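PDB 3JRT: integron cassette protein Vpc_cass2 from Vibrio paracholerae, which is of unknown function but is encoded on a mobile integron gene cassette and forms a largely helical two-chain assembly. Local coordinates for residues D41-V46 with W162-N167; T47-Y52 with C69-C74; R83-L88 with N112-N117. One frame throughout, in Å; residues are numbered along the deposited sequence. Where two conformers were deposited one is given.

In the fold
The chain starts with the long helix 27-53, turns back through a short connection and runs along it as helix 64-91; interaction 2 (47-52 with 69-74) closes this hairpin. Helix 64-91 then passes through a partly disordered loop into helix 104-116, and interaction 3 (83-88 with 112-117) closes that second loop. The two follow each other in series, on opposite sides of the chain's centre. Interaction 1 (41-46 with 162-167) spans both, bringing the end of helix 157-163 back to helix 27-53. D166 reaches K50 of interaction 2 through a salt bridge, and W162 packs on E113 and I114 of interaction 3. All three contacts also border the second subunit.

Interaction 1: D41-V46 with W162-N167; sequences DLTIAV and WICPDN
V46 presses its CG2 methyl onto the branch methyl of I163, CG2 to CG2 at 3.7 Å, with the two side chains meeting obliquely. One turn earlier L42 approaches the same methyl at about a right angle, its CB lying 4.0 Å from I163 CG2. I163 places that methyl anti to its own backbone N (its CG1 branch has chi1 -63°), which turns CG2 toward both L42 and V46 on one side of helix 27-53. The other V46 methyl, CG1, rests against the backbone of C164, 3.6 Å from C164 O.

C164 is the first residue to leave helical backbone angles after helix 157-163. Its sulfur, anti to its backbone N (chi1 -172°), comes alongside T43: SG lies 3.9 Å from T43 CG2 and 3.6 Å from T43 OG1. That hydroxyl is hydrogen-bonded to I39 O in the preceding turn of its own helix. With the methyl contacts of L42, V46 and I163 at its centre, the meeting of the segments is chiefly apolar and largely buried.

Around it, helix 177-188 covers L42 and T43 through V178, and backbone hydrogen bonds between W162 and L177 and between I163 and V178 tie its start to the helix 157-163 terminus. Helix 64-91 borders the contact through N81 against L42 and C82 against I163.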
loop_
_atom_site.group_PDB
_atom_site.type_symbol
_atom_site.label_atom_id
_atom_site.label_comp_id
_atom_site.label_asym_id
_atom_site.label_seq_id
_atom_site.Cartn_x
_atom_site.Cartn_y
_atom_site.Cartn_z
ATOM N N ASP A 41 5.653 -4.593 -8.219
ATOM C CA ASP A 41 4.739 -3.742 -7.461
ATOM C C ASP A 41 4.379 -2.450 -8.214
ATOM O O ASP A 41 3.234 -2.038 -8.208
ATOM C CB ASP A 41 5.269 -3.454 -6.052
ATOM C CG ASP A 41 5.440 -4.737 -5.212
ATOM O OD1 ASP A 41 4.793 -5.755 -5.532
ATOM O OD2 ASP A 41 6.214 -4.734 -4.231
ATOM N N LEU A 42 5.351 -1.833 -8.876
ATOM C CA LEU A 42 5.079 -0.623 -9.644
ATOM C C LEU A 42 4.211 -0.979 -10.847
ATOM O O LEU A 42 3.284 -0.271 -11.173
ATOM C CB LEU A 42 6.373 0.046 -10.101
ATOM C CG LEU A 42 7.201 0.774 -9.044
ATOM C CD1 LEU A 42 8.629 1.024 -9.556
ATOM C CD2 LEU A 42 6.540 2.081 -8.610
ATOM N N THR A 43 4.495 -2.105 -11.482
ATOM C CA THR A 43 3.740 -2.491 -12.665
ATOM C C THR A 43 2.289 -2.791 -12.308
ATOM O O THR A 43 1.381 -2.404 -13.024
ATOM C CB THR A 43 4.394 -3.716 -13.361
ATOM O OG1 THR A 43 5.692 -3.345 -13.822
ATOM C CG2 THR A 43 3.552 -4.233 -14.545
ATOM N N ILE A 44 2.068 -3.478 -11.193
ATOM C CA ILE A 44 0.717 -3.884 -10.852
ATOM C C ILE A 44 -0.154 -2.702 -10.354
ATOM O O ILE A 44 -1.325 -2.613 -10.672
ATOM C CB ILE A 44 0.685 -5.063 -9.862
ATOM C CG1 ILE A 44 -0.731 -5.619 -9.782
ATOM C CG2 ILE A 44 1.149 -4.636 -8.464
ATOM C CD1 ILE A 44 -1.173 -6.302 -11.059
ATOM N N ALA A 45 0.435 -1.805 -9.586
ATOM C CA ALA A 45 -0.257 -0.618 -9.115
ATOM C C ALA A 45 -0.794 0.221 -10.286
ATOM O O ALA A 45 -1.927 0.696 -10.252
ATOM C CB ALA A 45 0.677 0.215 -8.235
ATOM N N VAL A 46 0.021 0.380 -11.322
ATOM C CA VAL A 46 -0.378 1.108 -12.528
ATOM C C VAL A 46 -1.474 0.356 -13.279
ATOM O O VAL A 46 -2.472 0.953 -13.684
ATOM C CB VAL A 46 0.849 1.343 -13.466
ATOM C CG1 VAL A 46 0.408 1.828 -14.852
ATOM C CG2 VAL A 46 1.807 2.325 -12.831
ATOM N N TRP A 162 5.232 7.063 -17.490
ATOM C CA TRP A 162 6.593 7.230 -17.014
ATOM C C TRP A 162 6.976 6.134 -16.017
ATOM O O TRP A 162 8.132 5.733 -15.954
ATOM C CB TRP A 162 6.740 8.605 -16.371
ATOM C CG TRP A 162 8.103 8.909 -15.838
ATOM C CD1 TRP A 162 9.181 9.389 -16.543
ATOM C CD2 TRP A 162 8.533 8.800 -14.480
ATOM N NE1 TRP A 162 10.254 9.570 -15.703
ATOM C CE2 TRP A 162 9.884 9.216 -14.432
ATOM C CE3 TRP A 162 7.907 8.401 -13.298
ATOM C CZ2 TRP A 162 10.617 9.243 -13.247
ATOM C CZ3 TRP A 162 8.644 8.406 -12.125
ATOM C CH2 TRP A 162 9.985 8.826 -12.108
ATOM N N ILE A 163 6.016 5.678 -15.217
ATOM C CA ILE A 163 6.265 4.560 -14.317
ATOM C C ILE A 163 6.334 3.274 -15.125
ATOM O O ILE A 163 7.326 2.555 -15.103
ATOM C CB ILE A 163 5.138 4.379 -13.291
ATOM C CG1 ILE A 163 5.024 5.591 -12.365
ATOM C CG2 ILE A 163 5.374 3.099 -12.478
ATOM C CD1 ILE A 163 6.220 5.769 -11.462
ATOM N N CYS A 164 5.257 2.998 -15.848
ATOM C CA CYS A 164 5.134 1.759 -16.575
ATOM C C CYS A 164 4.101 1.883 -17.687
ATOM O O CYS A 164 2.903 1.819 -17.422
ATOM C CB CYS A 164 4.700 0.661 -15.617
ATOM S SG CYS A 164 4.731 -1.015 -16.329
ATOM N N PRO A 165 4.567 2.019 -18.941
ATOM C CA PRO A 165 3.723 2.151 -20.134
ATOM C C PRO A 165 3.099 0.808 -20.504
ATOM O O PRO A 165 3.626 -0.219 -20.102
ATOM C CB PRO A 165 4.720 2.544 -21.233
ATOM C CG PRO A 165 6.131 2.439 -20.609
ATOM C CD PRO A 165 5.980 1.779 -19.283
ATOM N N ASP A 166 2.007 0.810 -21.259
ATOM C CA ASP A 166 1.414 -0.439 -21.739
ATOM C C ASP A 166 2.353 -1.134 -22.713
ATOM O O ASP A 166 3.098 -0.481 -23.448
ATOM C CB ASP A 166 0.074 -0.177 -22.429
ATOM C CG ASP A 166 -1.011 0.248 -21.458
ATOM O OD1 ASP A 166 -0.833 0.040 -20.239
ATOM O OD2 ASP A 166 -2.043 0.787 -21.914
ATOM N N ASN A 167 2.310 -2.459 -22.729
ATOM C CA ASN A 167 3.182 -3.227 -23.611
ATOM C C ASN A 167 4.618 -2.727 -23.490
ATOM O O ASN A 167 5.255 -2.365 -24.481
ATOM C CB ASN A 167 2.694 -3.139 -25.061
ATOM C CG ASN A 167 1.254 -3.608 -25.224
ATOM O OD1 ASN A 167 0.895 -4.712 -24.803
ATOM N ND2 ASN A 167 0.423 -2.768 -25.837
#

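Interaction 2: T47-Y52 with C69-C74; sequences TVLKDY and CIWRLC
The indole nitrogen of W71 is hydrogen-bonded through NE1 to E53 OE2, just beyond the end of segment 47-52, which would restrain the rotation of the ring that L49 covers. The L49 CD1 methyl sits over one face of the indole, 3.7 Å from the centroid of the five-membered ring and only 9° off its normal, a close CH-pi contact. The second methyl, CD2, reaches toward the six-membered ring, 4.1 Å from W71 CZ3. L49 gets there because its CG lies anti to the backbone N (chi1 -175°), carrying the branched end toward the partner helix although the side chain starts out along its flank.

Further along the interface the C74 sulfur rests against V48 and L49 of helix 27-53. V48 CG1 approaches C74 SG to 3.6 Å, and L49 CB lies 3.9 Å from C74 SG. At the other end Y52 and I70 cross at about a right angle: I70 CD1 comes within 3.6 Å of Y52 CD2, while I70 CG2 lies 3.9 Å from Y52 CB. The short segments run nearly antiparallel at 164°, with their axes 9.6 Å apart, as in a helical hairpin.

The polar ends of several residues look elsewhere. In the modelled conformer of D51, Y52 OH is hydrogen-bonded to D51 OD2 of the second subunit, and D51 OD2 likewise to Y52 OH of that subunit; R72 makes a salt bridge to D41 of the second subunit. This part of the hairpin is thus packed by buried apolar groups, with the CH-pi contact added, while the W71 N-H is met by E53, and Y52 OH and R72 by the second subunit.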
loop_
_atom_site.group_PDB
_atom_site.type_symbol
_atom_site.label_atom_id
_atom_site.label_comp_id
_atom_site.label_asym_id
_atom_site.label_seq_id
_atom_site.Cartn_x
_atom_site.Cartn_y
_atom_site.Cartn_z
ATOM N N THR A 47 -1.290 -0.961 -13.438
ATOM C CA THR A 47 -2.265 -1.805 -14.134
ATOM C C THR A 47 -3.630 -1.785 -13.438
ATOM O O THR A 47 -4.671 -1.606 -14.066
ATOM C CB THR A 47 -1.788 -3.275 -14.236
ATOM O OG1 THR A 47 -0.593 -3.343 -15.015
ATOM C CG2 THR A 47 -2.865 -4.143 -14.897
ATOM N N VAL A 48 -3.625 -1.984 -12.131
ATOM C CA VAL A 48 -4.875 -1.944 -11.382
ATOM C C VAL A 48 -5.600 -0.607 -11.552
ATOM O O VAL A 48 -6.797 -0.569 -11.801
ATOM C CB VAL A 48 -4.620 -2.198 -9.896
ATOM C CG1 VAL A 48 -5.867 -1.867 -9.085
ATOM C CG2 VAL A 48 -4.221 -3.669 -9.683
ATOM N N LEU A 49 -4.853 0.484 -11.420
ATOM C CA LEU A 49 -5.406 1.830 -11.489
ATOM C C LEU A 49 -6.035 2.052 -12.857
ATOM O O LEU A 49 -7.178 2.461 -12.969
ATOM C CB LEU A 49 -4.307 2.862 -11.231
ATOM C CG LEU A 49 -4.766 4.314 -11.149
ATOM C CD1 LEU A 49 -6.031 4.426 -10.291
ATOM C CD2 LEU A 49 -3.639 5.195 -10.611
ATOM N N LYS A 50 -5.287 1.728 -13.896
ATOM C CA LYS A 50 -5.813 1.802 -15.247
ATOM C C LYS A 50 -7.014 0.910 -15.491
ATOM O O LYS A 50 -7.950 1.324 -16.172
ATOM C CB LYS A 50 -4.703 1.600 -16.274
ATOM C CG LYS A 50 -3.877 2.883 -16.406
ATOM C CD LYS A 50 -2.504 2.660 -17.000
ATOM C CE LYS A 50 -2.581 2.165 -18.399
ATOM N NZ LYS A 50 -1.255 2.322 -19.078
ATOM N N ASP A 51 -7.001 -0.299 -14.933
ATOM C CA ASP A 51 -8.160 -1.184 -15.043
ATOM C C ASP A 51 -9.416 -0.491 -14.519
ATOM O O ASP A 51 -10.437 -0.442 -15.206
ATOM C CB ASP A 51 -7.934 -2.500 -14.294
ATOM C CG ASP A 51 -7.008 -3.439 -15.037
ATOM O OD1 ASP A 51 -6.658 -3.119 -16.194
ATOM O OD2 ASP A 51 -6.625 -4.492 -14.468
ATOM N N TYR A 52 -9.336 0.059 -13.311
ATOM C CA TYR A 52 -10.502 0.699 -12.703
ATOM C C TYR A 52 -10.903 1.999 -13.395
ATOM O O TYR A 52 -12.088 2.293 -13.528
ATOM C CB TYR A 52 -10.336 0.869 -11.178
ATOM C CG TYR A 52 -10.581 -0.435 -10.465
ATOM C CD1 TYR A 52 -9.540 -1.319 -10.211
ATOM C CD2 TYR A 52 -11.865 -0.809 -10.088
ATOM C CE1 TYR A 52 -9.775 -2.530 -9.588
ATOM C CE2 TYR A 52 -12.110 -2.020 -9.454
ATOM C CZ TYR A 52 -11.058 -2.877 -9.210
ATOM O OH TYR A 52 -11.292 -4.083 -8.592
ATOM N N CYS A 69 -10.687 5.788 -3.087
ATOM C CA CYS A 69 -10.042 4.727 -2.326
ATOM C C CYS A 69 -9.134 3.897 -3.220
ATOM O O CYS A 69 -8.051 3.478 -2.801
ATOM C CB CYS A 69 -11.093 3.851 -1.625
ATOM S SG CYS A 69 -11.863 4.660 -0.221
ATOM N N ILE A 70 -9.576 3.677 -4.455
ATOM C CA ILE A 70 -8.768 2.982 -5.449
ATOM C C ILE A 70 -7.496 3.762 -5.766
ATOM O O ILE A 70 -6.404 3.194 -5.835
ATOM C CB ILE A 70 -9.566 2.721 -6.749
ATOM C CG1 ILE A 70 -10.704 1.751 -6.472
ATOM C CG2 ILE A 70 -8.669 2.129 -7.828
ATOM C CD1 ILE A 70 -11.774 1.718 -7.571
ATOM N N TRP A 71 -7.651 5.067 -5.981
ATOM C CA TRP A 71 -6.509 5.934 -6.231
ATOM C C TRP A 71 -5.526 5.918 -5.067
ATOM O O TRP A 71 -4.316 5.852 -5.280
ATOM C CB TRP A 71 -6.945 7.381 -6.592
ATOM C CG TRP A 71 -7.385 7.460 -8.018
ATOM C CD1 TRP A 71 -8.540 6.972 -8.551
ATOM C CD2 TRP A 71 -6.640 8.004 -9.108
ATOM N NE1 TRP A 71 -8.570 7.196 -9.908
ATOM C CE2 TRP A 71 -7.416 7.832 -10.274
ATOM C CE3 TRP A 71 -5.390 8.618 -9.214
ATOM C CZ2 TRP A 71 -6.992 8.273 -11.529
ATOM C CZ3 TRP A 71 -4.956 9.029 -10.462
ATOM C CH2 TRP A 71 -5.764 8.869 -11.601
ATOM N N ARG A 72 -6.017 5.999 -3.837
ATOM C CA ARG A 72 -5.070 5.935 -2.715
ATOM C C ARG A 72 -4.368 4.573 -2.680
ATOM O O ARG A 72 -3.146 4.509 -2.525
ATOM C CB ARG A 72 -5.727 6.252 -1.371
ATOM C CG ARG A 72 -6.296 7.672 -1.264
ATOM C CD ARG A 72 -6.568 8.032 0.189
ATOM N NE ARG A 72 -7.507 7.116 0.837
ATOM C CZ ARG A 72 -8.830 7.273 0.814
ATOM N NH1 ARG A 72 -9.378 8.299 0.171
ATOM N NH2 ARG A 72 -9.613 6.403 1.434
ATOM N N LEU A 73 -5.136 3.493 -2.838
ATOM C CA LEU A 73 -4.535 2.162 -2.841
ATOM C C LEU A 73 -3.343 2.123 -3.781
ATOM O O LEU A 73 -2.265 1.690 -3.397
ATOM C CB LEU A 73 -5.550 1.073 -3.240
ATOM C CG LEU A 73 -4.972 -0.344 -3.419
ATOM C CD1 LEU A 73 -4.429 -0.855 -2.088
ATOM C CD2 LEU A 73 -6.015 -1.323 -3.939
ATOM N N CYS A 74 -3.541 2.567 -5.022
ATOM C CA CYS A 74 -2.494 2.430 -6.034
ATOM C C CYS A 74 -1.397 3.481 -5.889
ATOM O O CYS A 74 -0.194 3.193 -5.982
ATOM C CB CYS A 74 -3.096 2.446 -7.440
ATOM S SG CYS A 74 -4.260 1.074 -7.716
#

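Interaction 3: R83-L88 with N112-N117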
loop_
_atom_site.group_PDB
_atom_site.type_symbol
_atom_site.label_atom_id
_atom_site.label_comp_id
_atom_site.label_asym_id
_atom_site.label_seq_id
_atom_site.Cartn_x
_atom_site.Cartn_y
_atom_site.Cartn_z
ATOM N N ARG A 83 10.060 5.712 -3.548
ATOM C CA ARG A 83 11.014 6.051 -2.498
ATOM C C ARG A 83 12.000 4.888 -2.268
ATOM O O ARG A 83 13.199 5.101 -2.117
ATOM C CB ARG A 83 10.307 6.465 -1.203
ATOM C CG ARG A 83 9.507 7.751 -1.300
ATOM C CD ARG A 83 10.316 8.927 -1.929
ATOM N NE ARG A 83 11.608 9.090 -1.274
ATOM C CZ ARG A 83 12.517 10.014 -1.577
ATOM N NH1 ARG A 83 12.295 10.911 -2.531
ATOM N NH2 ARG A 83 13.657 10.039 -0.909
ATOM N N LYS A 84 11.502 3.660 -2.276
ATOM C CA LYS A 84 12.381 2.509 -2.124
ATOM C C LYS A 84 13.458 2.493 -3.189
ATOM O O LYS A 84 14.587 2.098 -2.921
ATOM C CB LYS A 84 11.602 1.190 -2.137
ATOM C CG LYS A 84 10.945 0.883 -0.802
ATOM C CD LYS A 84 10.427 -0.568 -0.705
ATOM C CE LYS A 84 9.825 -0.822 0.677
ATOM N NZ LYS A 84 8.780 -1.894 0.653
ATOM N N TYR A 85 13.116 2.928 -4.397
ATOM C CA TYR A 85 14.082 2.929 -5.486
ATOM C C TYR A 85 15.194 3.909 -5.163
ATOM O O TYR A 85 16.381 3.606 -5.337
ATOM C CB TYR A 85 13.433 3.291 -6.817
ATOM C CG TYR A 85 14.442 3.609 -7.914
ATOM C CD1 TYR A 85 14.953 2.608 -8.742
ATOM C CD2 TYR A 85 14.884 4.895 -8.109
ATOM C CE1 TYR A 85 15.879 2.897 -9.740
ATOM C CE2 TYR A 85 15.813 5.202 -9.105
ATOM C CZ TYR A 85 16.303 4.204 -9.916
ATOM O OH TYR A 85 17.214 4.523 -10.899
ATOM N N VAL A 86 14.811 5.080 -4.674
ATOM C CA VAL A 86 15.800 6.058 -4.255
ATOM C C VAL A 86 16.643 5.502 -3.105
ATOM O O VAL A 86 17.866 5.564 -3.146
ATOM C CB VAL A 86 15.159 7.401 -3.848
ATOM C CG1 VAL A 86 16.239 8.399 -3.403
ATOM C CG2 VAL A 86 14.344 7.971 -5.004
ATOM N N GLU A 87 15.990 4.941 -2.092
ATOM C CA GLU A 87 16.705 4.449 -0.917
ATOM C C GLU A 87 17.699 3.354 -1.284
ATOM O O GLU A 87 18.788 3.261 -0.714
ATOM C CB GLU A 87 15.732 3.926 0.129
ATOM C CG GLU A 87 14.867 4.976 0.770
ATOM C CD GLU A 87 13.817 4.343 1.656
ATOM O OE1 GLU A 87 13.774 3.093 1.688
ATOM O OE2 GLU A 87 13.045 5.076 2.309
ATOM N N LEU A 88 17.316 2.523 -2.241
ATOM C CA LEU A 88 18.218 1.502 -2.739
ATOM C C LEU A 88 19.437 2.172 -3.390
ATOM O O LEU A 88 20.582 1.775 -3.146
ATOM C CB LEU A 88 17.491 0.595 -3.733
ATOM C CG LEU A 88 18.246 -0.644 -4.190
ATOM C CD1 LEU A 88 18.280 -1.661 -3.070
ATOM C CD2 LEU A 88 17.615 -1.238 -5.439
ATOM N N ASN A 112 16.693 11.247 -9.695
ATOM C CA ASN A 112 16.522 12.682 -9.500
ATOM C C ASN A 112 15.083 13.153 -9.691
ATOM O O ASN A 112 14.577 13.989 -8.933
ATOM C CB ASN A 112 17.457 13.467 -10.409
ATOM C CG ASN A 112 17.712 14.864 -9.897
ATOM O OD1 ASN A 112 17.792 15.085 -8.687
ATOM N ND2 ASN A 112 17.837 15.818 -10.811
ATOM N N GLU A 113 14.429 12.616 -10.713
ATOM C CA GLU A 113 13.031 12.918 -10.957
ATOM C C GLU A 113 12.205 12.677 -9.695
ATOM O O GLU A 113 11.429 13.530 -9.266
ATOM C CB GLU A 113 12.511 12.045 -12.087
ATOM C CG GLU A 113 13.259 12.230 -13.386
ATOM C CD GLU A 113 12.830 13.476 -14.121
ATOM O OE1 GLU A 113 12.565 13.365 -15.336
ATOM O OE2 GLU A 113 12.748 14.556 -13.489
ATOM N N ILE A 114 12.395 11.512 -9.092
ATOM C CA ILE A 114 11.670 11.174 -7.877
ATOM C C ILE A 114 11.879 12.170 -6.736
ATOM O O ILE A 114 10.920 12.588 -6.092
ATOM C CB ILE A 114 12.021 9.769 -7.399
ATOM C CG1 ILE A 114 11.438 8.730 -8.367
ATOM C CG2 ILE A 114 11.483 9.565 -6.010
ATOM C CD1 ILE A 114 12.118 7.333 -8.289
ATOM N N ASN A 115 13.126 12.545 -6.471
ATOM C CA ASN A 115 13.368 13.546 -5.440
ATOM C C ASN A 115 12.722 14.882 -5.791
ATOM O O ASN A 115 12.177 15.564 -4.927
ATOM C CB ASN A 115 14.865 13.742 -5.212
ATOM C CG ASN A 115 15.521 12.547 -4.548
ATOM O OD1 ASN A 115 15.008 11.994 -3.573
ATOM N ND2 ASN A 115 16.675 12.150 -5.070
ATOM N N LYS A 116 12.795 15.260 -7.063
ATOM C CA LYS A 116 12.245 16.535 -7.506
ATOM C C LYS A 116 10.760 16.623 -7.199
ATOM O O LYS A 116 10.247 17.687 -6.834
ATOM C CB LYS A 116 12.446 16.708 -9.006
ATOM C CG LYS A 116 13.866 17.031 -9.405
ATOM C CD LYS A 116 13.940 17.373 -10.876
ATOM C CE LYS A 116 15.340 17.785 -11.270
ATOM N NZ LYS A 116 15.417 18.106 -12.718
ATOM N N ASN A 117 10.073 15.495 -7.366
ATOM C CA ASN A 117 8.629 15.433 -7.205
ATOM C C ASN A 117 8.326 15.168 -5.739
ATOM O O ASN A 117 8.186 14.018 -5.319
ATOM C CB ASN A 117 8.059 14.325 -8.101
ATOM C CG ASN A 117 6.542 14.290 -8.106
ATOM O OD1 ASN A 117 5.900 14.629 -7.117
ATOM N ND2 ASN A 117 5.963 13.867 -9.224
#
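Segments 83-88 and 112-116 cross steeply, at 123° between their N-to-C directions, with axes 9.7 Å apart and R83 nearest to I114 along the backbones. I114 carries most of the contact, touching V86, Y85 and R83. The I114 and V86 side chains slide past each other in opposite directions, and their CG2 methyls meet at 3.4 Å, tighter than usual for two methyls; that of I114 is anti to the backbone N. The far end of the same residue, CD1, reaches Y85 CD2 at 3.7 Å, and the Y85 side chain lies obliquely to it.

On the more polar side of the contact R83 contributes its guanidinium. Its CB starts away from the other segment, but bends at chi2 and chi3 fold the chain back, so NH1 returns to I114 CG2 at 3.8 Å and donates a hydrogen bond to N115 OD1 at 3.1 Å. The bond is moderately bent, with an N-H...O angle of 147°; the donor is tilted from the carbonyl plane, and the guanidinium and amide planes stand 54° apart. N115 OD1 also lies 3.8 Å from V86 CG1, where the amide brushes the valine. V86 CB is set 4.2 Å above one face of the guanidinium, toward its rim, and so backs the group.

Partners beyond the segments complete the setting. Y85 OH is hydrogen-bonded to R107 O of helix 104-116. I114 is flanked by W162 of helix 157-163, and R83 packs on I120, K121 and R124 of helix 118-128. The contact therefore joins helix 64-91 to helix 104-116, with helix 118-128 against the arginine and helix 157-163 against I114.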